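Peptidoglycan-N-acetylmuramic acid deacetylase PdaC (Bacillus subtilis subsp. subtilis str. 168, PDB 6H8N) removes acetyl groups from N-acetylmuramic acid residues of peptidoglycan, which confers resistance to lysozyme, and can also deacylate short chitin oligomers. Local coordinates at residues A[32-42]-A[181-189]; A[76-87]-A[111-122]. The protein carries 1 engineered substitution. All coordinates share one frame; numbering follows the deposited sequence.

From the N terminus, strand 11-17 leads through helix 22-35 into the first half of contact 1, residues 32-42, which end in strand 40-43. The chain then supplies 76-87, the start of helix 80-98, and soon returns as 111-122, so contact 2 closes a loop of 23 residues that holds the rest of helix 80-98 and strand 104-105. Much later, 181-189 comes back beside 32-42 and closes a loop of 138 residues, inside which contact 2 is nested. Contact 1 is buried and ties the run into strand 40-43 to strand 182-183 and helix 186-197 of this C-terminal NodB deacetylase domain; contact 2 is peripheral helix packing. Their centres are about 28 Å apart, on opposite sides of the chain's centre.

Contact 1 of 2, residues A[32-42]-A[181-189]; sequences LKKYKGHATFF and YQLVTVSQL
G37, H38 and A39 run in the same direction as L183, V184 and T185, with CA atoms 4.9 Å apart at G37-L183 and 5.3 Å at H38-V184. One backbone bond joins them, H38 N to L183 O (3.0 Å, N-H...O 161°). This pairing follows a Schellman motif at K36, in which G37 N returns to L32 O (2.9 Å) as helix 22-35 finishes. That helix links strand 11-17 to strand 40-43 in a beta-alpha-beta unit of the NodB fold. The contact joins the run into strand 40-43 to the end of strand 182-183 and the start of helix 186-197, both strands pairing with 11-17. L183 sets CB against G37 CA, while its CD2 meets L32 CD2 at 4.3 Å. With OG1 anti to its carbonyl carbon (chi1 -52°), T40 accepts V186 N at 2.9 Å (156°) from the first turn of helix 186-197; the same hydroxyl donates to a water that bonds to V184 O. The V186 and T40 side chains cross at about a right angle, CG2 of V186 3.5 Å from OG1 of T40, and V186 CG2 also reaches the edge of the F42 ring at CE2 (4.4 Å). F42 lies close to the engineered S17, at the position assigned by similarity to the proton acceptor. T185 and Q188 form a capping box, and Q188 OE1 also takes a water hydrogen-bonded to H38 ND1 in the plane of the imidazole.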
loop_
_atom_site.group_PDB
_atom_site.type_symbol
_atom_site.label_atom_id
_atom_site.label_comp_id
_atom_site.label_asym_id
_atom_site.label_seq_id
_atom_site.Cartn_x
_atom_site.Cartn_y
_atom_site.Cartn_z
ATOM N N LEU A 32 -8.157 8.055 -7.361
ATOM C CA LEU A 32 -7.009 8.783 -6.840
ATOM C C LEU A 32 -6.670 9.967 -7.731
ATOM O O LEU A 32 -6.418 11.072 -7.239
ATOM C CB LEU A 32 -5.803 7.847 -6.715
ATOM C CG LEU A 32 -5.919 6.774 -5.638
ATOM C CD1 LEU A 32 -4.863 5.687 -5.849
ATOM C CD2 LEU A 32 -5.787 7.393 -4.245
ATOM N N LYS A 33 -6.669 9.757 -9.048
ATOM C CA LYS A 33 -6.345 10.835 -9.964
ATOM C C LYS A 33 -7.376 11.955 -9.878
ATOM O O LYS A 33 -7.009 13.138 -9.835
ATOM C CB LYS A 33 -6.229 10.269 -11.380
ATOM C CG LYS A 33 -5.913 11.307 -12.436
ATOM C CD LYS A 33 -5.390 10.655 -13.724
ATOM C CE LYS A 33 -6.301 9.577 -14.276
ATOM N NZ LYS A 33 -5.732 8.956 -15.536
ATOM N N LYS A 34 -8.662 11.599 -9.811
ATOM C CA LYS A 34 -9.736 12.595 -9.757
ATOM C C LYS A 34 -9.605 13.469 -8.523
ATOM O O LYS A 34 -9.783 14.691 -8.592
ATOM C CB LYS A 34 -11.083 11.878 -9.751
ATOM C CG LYS A 34 -12.308 12.802 -9.563
ATOM C CD LYS A 34 -13.593 11.981 -9.536
ATOM C CE LYS A 34 -14.800 12.791 -9.094
ATOM N NZ LYS A 34 -16.056 11.962 -9.069
ATOM N N TYR A 35 -9.298 12.863 -7.379
ATOM C CA TYR A 35 -9.220 13.588 -6.123
ATOM C C TYR A 35 -7.809 14.047 -5.786
ATOM O O TYR A 35 -7.583 14.579 -4.698
ATOM C CB TYR A 35 -9.845 12.756 -4.998
ATOM C CG TYR A 35 -11.338 12.621 -5.164
ATOM C CD1 TYR A 35 -12.176 13.712 -4.965
ATOM C CD2 TYR A 35 -11.911 11.416 -5.546
ATOM C CE1 TYR A 35 -13.548 13.595 -5.131
ATOM C CE2 TYR A 35 -13.289 11.288 -5.716
ATOM C CZ TYR A 35 -14.096 12.384 -5.504
ATOM O OH TYR A 35 -15.462 12.269 -5.672
ATOM N N LYS A 36 -6.866 13.900 -6.714
ATOM C CA LYS A 36 -5.510 14.410 -6.568
ATOM C C LYS A 36 -4.808 13.817 -5.344
ATOM O O LYS A 36 -4.128 14.504 -4.580
ATOM C CB LYS A 36 -5.489 15.942 -6.572
ATOM C CG LYS A 36 -6.049 16.524 -7.877
ATOM C CD LYS A 36 -5.703 18.001 -8.052
ATOM C CE LYS A 36 -5.963 18.471 -9.488
ATOM N NZ LYS A 36 -7.382 18.293 -9.899
ATOM N N GLY A 37 -4.969 12.508 -5.164
ATOM C CA GLY A 37 -4.295 11.779 -4.116
ATOM C C GLY A 37 -3.425 10.669 -4.693
ATOM O O GLY A 37 -3.500 10.342 -5.879
ATOM N N HIS A 38 -2.591 10.093 -3.825
ATOM C CA HIS A 38 -1.757 8.957 -4.196
ATOM C C HIS A 38 -1.954 7.848 -3.185
ATOM O O HIS A 38 -2.522 8.060 -2.107
ATOM C CB HIS A 38 -0.275 9.340 -4.289
ATOM C CG HIS A 38 0.012 10.277 -5.414
ATOM N ND1 HIS A 38 0.591 11.510 -5.224
ATOM C CD2 HIS A 38 -0.242 10.180 -6.738
ATOM C CE1 HIS A 38 0.709 12.122 -6.391
ATOM N NE2 HIS A 38 0.190 11.344 -7.325
ATOM N N ALA A 39 -1.490 6.651 -3.542
ATOM C CA ALA A 39 -1.584 5.491 -2.671
ATOM C C ALA A 39 -0.391 4.580 -2.928
ATOM O O ALA A 39 0.492 4.875 -3.743
ATOM C CB ALA A 39 -2.903 4.755 -2.885
ATOM N N THR A 40 -0.369 3.469 -2.201
ATOM C CA THR A 40 0.698 2.491 -2.307
ATOM C C THR A 40 0.063 1.144 -2.605
ATOM O O THR A 40 -0.863 0.732 -1.896
ATOM C CB THR A 40 1.492 2.396 -0.995
ATOM O OG1 THR A 40 1.898 3.713 -0.606
ATOM C CG2 THR A 40 2.736 1.545 -1.183
ATOM N N PHE A 41 0.527 0.479 -3.659
ATOM C CA PHE A 41 -0.030 -0.782 -4.137
ATOM C C PHE A 41 0.984 -1.878 -3.868
ATOM O O PHE A 41 2.101 -1.833 -4.402
ATOM C CB PHE A 41 -0.345 -0.683 -5.630
ATOM C CG PHE A 41 -1.453 0.274 -5.938
ATOM C CD1 PHE A 41 -1.214 1.629 -6.051
ATOM C CD2 PHE A 41 -2.766 -0.185 -6.067
ATOM C CE1 PHE A 41 -2.271 2.521 -6.295
ATOM C CE2 PHE A 41 -3.813 0.696 -6.297
ATOM C CZ PHE A 41 -3.561 2.046 -6.429
ATOM N N PHE A 42 0.597 -2.852 -3.049
ATOM C CA PHE A 42 1.426 -4.009 -2.739
ATOM C C PHE A 42 0.967 -5.126 -3.658
ATOM O O PHE A 42 -0.116 -5.701 -3.482
ATOM C CB PHE A 42 1.311 -4.339 -1.257
ATOM C CG PHE A 42 1.993 -3.323 -0.393
ATOM C CD1 PHE A 42 3.338 -3.442 -0.122
ATOM C CD2 PHE A 42 1.305 -2.207 0.093
ATOM C CE1 PHE A 42 4.000 -2.486 0.642
ATOM C CE2 PHE A 42 1.963 -1.252 0.862
ATOM C CZ PHE A 42 3.307 -1.411 1.145
ATOM N N TYR A 181 -7.606 15.540 4.390
ATOM C CA TYR A 181 -6.418 14.702 4.423
ATOM C C TYR A 181 -5.636 14.805 3.122
ATOM O O TYR A 181 -6.212 14.861 2.035
ATOM C CB TYR A 181 -6.807 13.242 4.594
ATOM C CG TYR A 181 -7.268 12.842 5.950
ATOM C CD1 TYR A 181 -8.606 12.941 6.300
ATOM C CD2 TYR A 181 -6.384 12.325 6.877
ATOM C CE1 TYR A 181 -9.048 12.538 7.538
ATOM C CE2 TYR A 181 -6.806 11.921 8.117
ATOM C CZ TYR A 181 -8.143 12.033 8.448
ATOM O OH TYR A 181 -8.536 11.606 9.690
ATOM N N GLN A 182 -4.310 14.782 3.247
ATOM C CA GLN A 182 -3.405 14.512 2.144
ATOM C C GLN A 182 -3.233 13.003 2.052
ATOM O O GLN A 182 -2.829 12.352 3.022
ATOM C CB GLN A 182 -2.056 15.183 2.395
ATOM C CG GLN A 182 -2.145 16.687 2.549
ATOM C CD GLN A 182 -0.895 17.289 3.123
ATOM O OE1 GLN A 182 -0.114 17.913 2.413
ATOM N NE2 GLN A 182 -0.681 17.083 4.416
ATOM N N LEU A 183 -3.589 12.454 0.900
ATOM C CA LEU A 183 -3.455 11.025 0.630
ATOM C C LEU A 183 -2.057 10.785 0.077
ATOM O O LEU A 183 -1.778 11.087 -1.086
ATOM C CB LEU A 183 -4.539 10.556 -0.337
ATOM C CG LEU A 183 -5.907 10.250 0.285
ATOM C CD1 LEU A 183 -6.485 11.407 1.074
ATOM C CD2 LEU A 183 -6.866 9.803 -0.809
ATOM N N VAL A 184 -1.196 10.221 0.906
ATOM C CA VAL A 184 0.229 10.110 0.621
ATOM C C VAL A 184 0.632 8.644 0.507
ATOM O O VAL A 184 -0.065 7.744 0.973
ATOM C CB VAL A 184 1.076 10.849 1.679
ATOM C CG1 VAL A 184 0.605 12.293 1.807
ATOM C CG2 VAL A 184 0.989 10.181 3.023
ATOM N N THR A 185 1.805 8.417 -0.086
ATOM C CA THR A 185 2.354 7.075 -0.167
ATOM C C THR A 185 2.952 6.681 1.184
ATOM O O THR A 185 3.150 7.508 2.083
ATOM C CB THR A 185 3.447 6.993 -1.228
ATOM O OG1 THR A 185 4.560 7.782 -0.785
ATOM C CG2 THR A 185 2.962 7.470 -2.583
ATOM N N VAL A 186 3.251 5.396 1.328
ATOM C CA VAL A 186 3.876 4.918 2.557
ATOM C C VAL A 186 5.197 5.633 2.818
ATOM O O VAL A 186 5.482 6.058 3.950
ATOM C CB VAL A 186 4.018 3.384 2.518
ATOM C CG1 VAL A 186 4.961 2.855 3.608
ATOM C CG2 VAL A 186 2.660 2.733 2.635
ATOM N N SER A 187 6.031 5.769 1.792
ATOM C CA SER A 187 7.312 6.455 1.984
ATOM C C SER A 187 7.118 7.936 2.301
ATOM O O SER A 187 7.878 8.505 3.095
ATOM C CB SER A 187 8.203 6.240 0.768
ATOM O OG SER A 187 8.559 4.866 0.700
ATOM N N GLN A 188 6.110 8.583 1.706
ATOM C CA GLN A 188 5.841 9.975 2.026
ATOM C C GLN A 188 5.382 10.119 3.467
ATOM O O GLN A 188 5.736 11.095 4.139
ATOM C CB GLN A 188 4.807 10.549 1.075
ATOM C CG GLN A 188 5.352 10.829 -0.311
ATOM C CD GLN A 188 4.281 11.083 -1.351
ATOM O OE1 GLN A 188 3.092 10.843 -1.144
ATOM N NE2 GLN A 188 4.713 11.559 -2.518
ATOM N N LEU A 189 4.589 9.167 3.961
ATOM C CA LEU A 189 4.165 9.214 5.352
ATOM C C LEU A 189 5.364 9.069 6.288
ATOM O O LEU A 189 5.468 9.794 7.290
ATOM C CB LEU A 189 3.143 8.112 5.600
ATOM C CG LEU A 189 2.718 7.945 7.061
ATOM C CD1 LEU A 189 2.082 9.207 7.590
ATOM C CD2 LEU A 189 1.798 6.723 7.188
HETATM O O HOH W 1 -4.514 14.158 -1.207
HETATM O O HOH W 2 -1.724 13.677 -2.212
HETATM O O HOH W 3 -2.926 7.522 0.532
HETATM O O HOH W 4 1.410 12.207 -2.698
HETATM O O HOH W 5 -0.160 4.988 0.722
#

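Contact 2 of 2, residues A[76-87]-A[111-122]; sequences TRLSVKEALKQI and GINDELRSQMKM. With PO4 (phosphate ion), chain E.
V80 and A83 meet L116 where the axes of 80-87 and 114-120 cross at -47° and approach to 10.6 Å. V80 and L84 face L116 and M120 with CA atoms 6.6 Å apart in both pairs, so the helices match at four-residue intervals. Apolar packing carries most of the contact. L116 CD2 touches A83 CB at 3.7 Å, and the L116 and V80 side chains slide past each other in opposite directions. M120 CG lies against L84 CD2 (3.8 Å); with CG anti to the carbonyl carbon (chi1 -77°) and the chain extended at chi2, M120 brings SD to I87 CG1 (3.9 Å), the two side chains crossing at about a right angle. I87 CG2, the branch anti to its backbone N, meets M122 SD at 3.7 Å. A methyl-to-backbone contact adds T76 CG2 against I112 N (3.7 Å). Polar side chains meet apolar ones here: Q119, bent at chi2, brings OE1 to V80 CG1 and L84 CD1, and E115 CG lies against V80 CG2. Capping bonds act within each segment: N113 OD1 accepts L116 N nearly along the C=O axis (2.9 Å), and S79 with E82 forms a capping box. I87, M120 and M122 all rest on V105 of strand 104-105, and I112 and R117 reach V124 of its parallel partner strand 123-124, so the helix pair packs on this two-stranded sheet.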
loop_
_atom_site.group_PDB
_atom_site.type_symbol
_atom_site.label_atom_id
_atom_site.label_comp_id
_atom_site.label_asym_id
_atom_site.label_seq_id
_atom_site.Cartn_x
_atom_site.Cartn_y
_atom_site.Cartn_z
ATOM N N THR A 76 6.105 -17.739 6.256
ATOM C CA THR A 76 6.626 -18.501 7.383
ATOM C C THR A 76 6.328 -19.993 7.264
ATOM O O THR A 76 6.877 -20.767 8.057
ATOM C CB THR A 76 6.044 -17.941 8.680
ATOM O OG1 THR A 76 4.620 -17.942 8.594
ATOM C CG2 THR A 76 6.535 -16.518 8.920
ATOM N N ARG A 77 5.474 -20.417 6.327
ATOM C CA ARG A 77 5.278 -21.837 6.041
ATOM C C ARG A 77 6.344 -22.389 5.106
ATOM O O ARG A 77 6.401 -23.608 4.911
ATOM C CB ARG A 77 3.915 -22.100 5.372
ATOM C CG ARG A 77 2.662 -21.746 6.180
ATOM C CD ARG A 77 1.871 -22.958 6.654
ATOM N NE ARG A 77 1.606 -23.969 5.624
ATOM C CZ ARG A 77 0.430 -24.195 5.038
ATOM N NH1 ARG A 77 -0.649 -23.492 5.346
ATOM N NH2 ARG A 77 0.327 -25.154 4.125
ATOM N N LEU A 78 7.159 -21.525 4.506
ATOM C CA LEU A 78 8.177 -21.913 3.543
ATOM C C LEU A 78 9.553 -21.942 4.199
ATOM O O LEU A 78 9.772 -21.380 5.267
ATOM C CB LEU A 78 8.193 -20.907 2.385
ATOM C CG LEU A 78 6.868 -20.656 1.666
ATOM C CD1 LEU A 78 7.051 -19.627 0.547
ATOM C CD2 LEU A 78 6.278 -21.930 1.108
ATOM N N SER A 79 10.500 -22.589 3.518
ATOM C CA SER A 79 11.897 -22.401 3.868
ATOM C C SER A 79 12.313 -20.976 3.536
ATOM O O SER A 79 11.666 -20.282 2.742
ATOM C CB SER A 79 12.782 -23.350 3.067
ATOM O OG SER A 79 12.851 -22.930 1.714
ATOM N N VAL A 80 13.398 -20.533 4.164
ATOM C CA VAL A 80 13.903 -19.193 3.898
ATOM C C VAL A 80 14.220 -19.047 2.420
ATOM O O VAL A 80 13.892 -18.027 1.800
ATOM C CB VAL A 80 15.116 -18.889 4.795
ATOM C CG1 VAL A 80 15.742 -17.554 4.431
ATOM C CG2 VAL A 80 14.686 -18.896 6.255
ATOM N N LYS A 81 14.831 -20.075 1.826
ATOM C CA LYS A 81 15.154 -20.043 0.403
ATOM C C LYS A 81 13.899 -19.843 -0.440
ATOM O O LYS A 81 13.890 -19.030 -1.369
ATOM C CB LYS A 81 15.890 -21.332 0.003
ATOM N N GLU A 82 12.833 -20.598 -0.153
ATOM C CA GLU A 82 11.604 -20.490 -0.934
ATOM C C GLU A 82 10.939 -19.134 -0.724
ATOM O O GLU A 82 10.402 -18.545 -1.678
ATOM C CB GLU A 82 10.630 -21.595 -0.529
ATOM C CG GLU A 82 11.059 -23.002 -0.927
ATOM C CD GLU A 82 10.172 -24.086 -0.317
ATOM O OE1 GLU A 82 9.616 -23.869 0.787
ATOM O OE2 GLU A 82 10.032 -25.159 -0.947
ATOM N N ALA A 83 10.963 -18.633 0.511
ATOM C CA ALA A 83 10.361 -17.335 0.791
ATOM C C ALA A 83 11.116 -16.231 0.066
ATOM O O ALA A 83 10.499 -15.325 -0.515
ATOM C CB ALA A 83 10.343 -17.066 2.293
ATOM N N LEU A 84 12.454 -16.282 0.089
ATOM C CA LEU A 84 13.236 -15.276 -0.620
ATOM C C LEU A 84 12.986 -15.342 -2.115
ATOM O O LEU A 84 12.971 -14.303 -2.785
ATOM C CB LEU A 84 14.727 -15.430 -0.285
ATOM C CG LEU A 84 15.078 -15.124 1.167
ATOM C CD1 LEU A 84 16.566 -15.402 1.425
ATOM C CD2 LEU A 84 14.723 -13.689 1.559
ATOM N N LYS A 85 12.763 -16.531 -2.665
ATOM C CA LYS A 85 12.444 -16.641 -4.080
ATOM C C LYS A 85 11.109 -15.969 -4.406
ATOM O O LYS A 85 10.966 -15.350 -5.468
ATOM C CB LYS A 85 12.447 -18.100 -4.510
ATOM C CG LYS A 85 12.299 -18.301 -5.986
ATOM C CD LYS A 85 12.542 -19.755 -6.343
ATOM C CE LYS A 85 12.685 -19.932 -7.841
ATOM N NZ LYS A 85 11.506 -19.423 -8.580
ATOM N N GLN A 86 10.108 -16.112 -3.529
ATOM C CA GLN A 86 8.840 -15.409 -3.726
ATOM C C GLN A 86 9.075 -13.905 -3.834
ATOM O O GLN A 86 8.529 -13.236 -4.724
ATOM C CB GLN A 86 7.907 -15.702 -2.552
ATOM C CG GLN A 86 7.228 -17.059 -2.590
ATOM C CD GLN A 86 5.973 -17.058 -3.417
ATOM O OE1 GLN A 86 5.291 -16.036 -3.560
ATOM N NE2 GLN A 86 5.634 -18.207 -3.967
ATOM N N ILE A 87 9.888 -13.370 -2.936
ATOM C CA ILE A 87 10.157 -11.937 -2.924
ATOM C C ILE A 87 10.998 -11.537 -4.126
ATOM O O ILE A 87 10.666 -10.586 -4.842
ATOM C CB ILE A 87 10.814 -11.528 -1.593
ATOM C CG1 ILE A 87 9.895 -11.850 -0.409
ATOM C CG2 ILE A 87 11.193 -10.045 -1.593
ATOM C CD1 ILE A 87 8.480 -11.362 -0.508
ATOM N N GLY A 111 2.569 -12.285 7.928
ATOM C CA GLY A 111 3.413 -13.315 8.508
ATOM C C GLY A 111 4.878 -13.148 8.193
ATOM O O GLY A 111 5.283 -13.226 7.033
ATOM N N ILE A 112 5.685 -12.979 9.240
ATOM C CA ILE A 112 7.105 -12.705 9.083
ATOM C C ILE A 112 7.811 -13.167 10.350
ATOM O O ILE A 112 7.188 -13.339 11.402
ATOM C CB ILE A 112 7.322 -11.188 8.831
ATOM C CG1 ILE A 112 8.769 -10.922 8.410
ATOM C CG2 ILE A 112 6.954 -10.369 10.071
ATOM C CD1 ILE A 112 8.969 -9.549 7.840
ATOM N N ASN A 113 9.118 -13.370 10.250
ATOM C CA ASN A 113 9.938 -13.638 11.423
ATOM C C ASN A 113 11.262 -12.900 11.267
ATOM O O ASN A 113 11.551 -12.305 10.223
ATOM C CB ASN A 113 10.104 -15.146 11.672
ATOM C CG ASN A 113 10.653 -15.880 10.476
ATOM O OD1 ASN A 113 11.530 -15.382 9.774
ATOM N ND2 ASN A 113 10.136 -17.074 10.233
ATOM N N ASP A 114 12.068 -12.928 12.333
ATOM C CA ASP A 114 13.298 -12.143 12.354
ATOM C C ASP A 114 14.284 -12.601 11.286
ATOM O O ASP A 114 14.999 -11.775 10.706
ATOM C CB ASP A 114 13.926 -12.215 13.749
ATOM C CG ASP A 114 13.287 -11.251 14.725
ATOM O OD1 ASP A 114 12.272 -10.616 14.363
ATOM O OD2 ASP A 114 13.798 -11.132 15.861
ATOM N N GLU A 115 14.331 -13.901 10.998
ATOM C CA GLU A 115 15.256 -14.390 9.987
ATOM C C GLU A 115 14.877 -13.870 8.608
ATOM O O GLU A 115 15.739 -13.442 7.834
ATOM C CB GLU A 115 15.273 -15.914 9.985
ATOM C CG GLU A 115 16.335 -16.490 9.072
ATOM C CD GLU A 115 17.743 -16.132 9.523
ATOM O OE1 GLU A 115 17.936 -15.809 10.716
ATOM O OE2 GLU A 115 18.659 -16.155 8.678
ATOM N N LEU A 116 13.588 -13.930 8.270
ATOM C CA LEU A 116 13.155 -13.395 6.985
ATOM C C LEU A 116 13.385 -11.897 6.916
ATOM O O LEU A 116 13.833 -11.380 5.886
ATOM C CB LEU A 116 11.678 -13.717 6.752
ATOM C CG LEU A 116 11.342 -15.177 6.488
ATOM C CD1 LEU A 116 9.846 -15.328 6.268
ATOM C CD2 LEU A 116 12.116 -15.704 5.294
ATOM N N ARG A 117 13.084 -11.186 8.005
ATOM C CA ARG A 117 13.349 -9.753 8.057
ATOM C C ARG A 117 14.786 -9.460 7.666
ATOM O O ARG A 117 15.051 -8.637 6.783
ATOM C CB ARG A 117 13.096 -9.238 9.470
ATOM C CG ARG A 117 11.788 -8.537 9.660
ATOM C CD ARG A 117 11.637 -8.073 11.088
ATOM N NE ARG A 117 10.243 -8.114 11.503
ATOM C CZ ARG A 117 9.358 -7.157 11.251
ATOM N NH1 ARG A 117 9.720 -6.071 10.579
ATOM N NH2 ARG A 117 8.109 -7.285 11.673
ATOM N N SER A 118 15.736 -10.131 8.321
ATOM C CA SER A 118 17.142 -9.822 8.087
ATOM C C SER A 118 17.573 -10.200 6.678
ATOM O O SER A 118 18.408 -9.508 6.086
ATOM C CB SER A 118 18.027 -10.504 9.132
ATOM O OG SER A 118 17.869 -11.907 9.114
ATOM N N GLN A 119 17.005 -11.260 6.112
ATOM C CA GLN A 119 17.451 -11.722 4.807
ATOM C C GLN A 119 16.777 -11.011 3.643
ATOM O O GLN A 119 17.344 -10.975 2.548
ATOM C CB GLN A 119 17.226 -13.227 4.681
ATOM C CG GLN A 119 17.932 -14.023 5.765
ATOM C CD GLN A 119 18.976 -14.950 5.217
ATOM O OE1 GLN A 119 18.744 -15.664 4.239
ATOM N NE2 GLN A 119 20.152 -14.948 5.844
ATOM N N MET A 120 15.575 -10.457 3.830
ATOM C CA MET A 120 14.898 -9.805 2.709
ATOM C C MET A 120 15.526 -8.459 2.377
ATOM O O MET A 120 15.481 -8.030 1.219
ATOM C CB MET A 120 13.414 -9.617 3.006
ATOM C CG MET A 120 12.570 -10.868 2.872
ATOM S SD MET A 120 10.812 -10.516 3.108
ATOM C CE MET A 120 10.819 -9.779 4.736
ATOM N N LYS A 121 16.083 -7.768 3.372
ATOM C CA LYS A 121 16.753 -6.488 3.141
ATOM C C LYS A 121 15.801 -5.478 2.506
ATOM O O LYS A 121 16.166 -4.735 1.595
ATOM C CB LYS A 121 18.017 -6.659 2.298
ATOM N N MET A 122 14.561 -5.467 2.985
ATOM C CA MET A 122 13.547 -4.529 2.535
ATOM C C MET A 122 12.860 -3.963 3.760
ATOM O O MET A 122 12.958 -4.510 4.854
ATOM C CB MET A 122 12.526 -5.205 1.609
ATOM C CG MET A 122 13.158 -5.719 0.312
ATOM S SD MET A 122 11.991 -6.477 -0.821
ATOM C CE MET A 122 11.113 -5.058 -1.448
HETATM P P PO4 E . 14.374 -25.321 -0.637
HETATM O O1 PO4 E . 14.097 -24.825 0.764
HETATM O O2 PO4 E . 13.337 -26.345 -1.032
HETATM O O3 PO4 E . 14.334 -24.163 -1.613
HETATM O O4 PO4 E . 15.761 -25.933 -0.657
#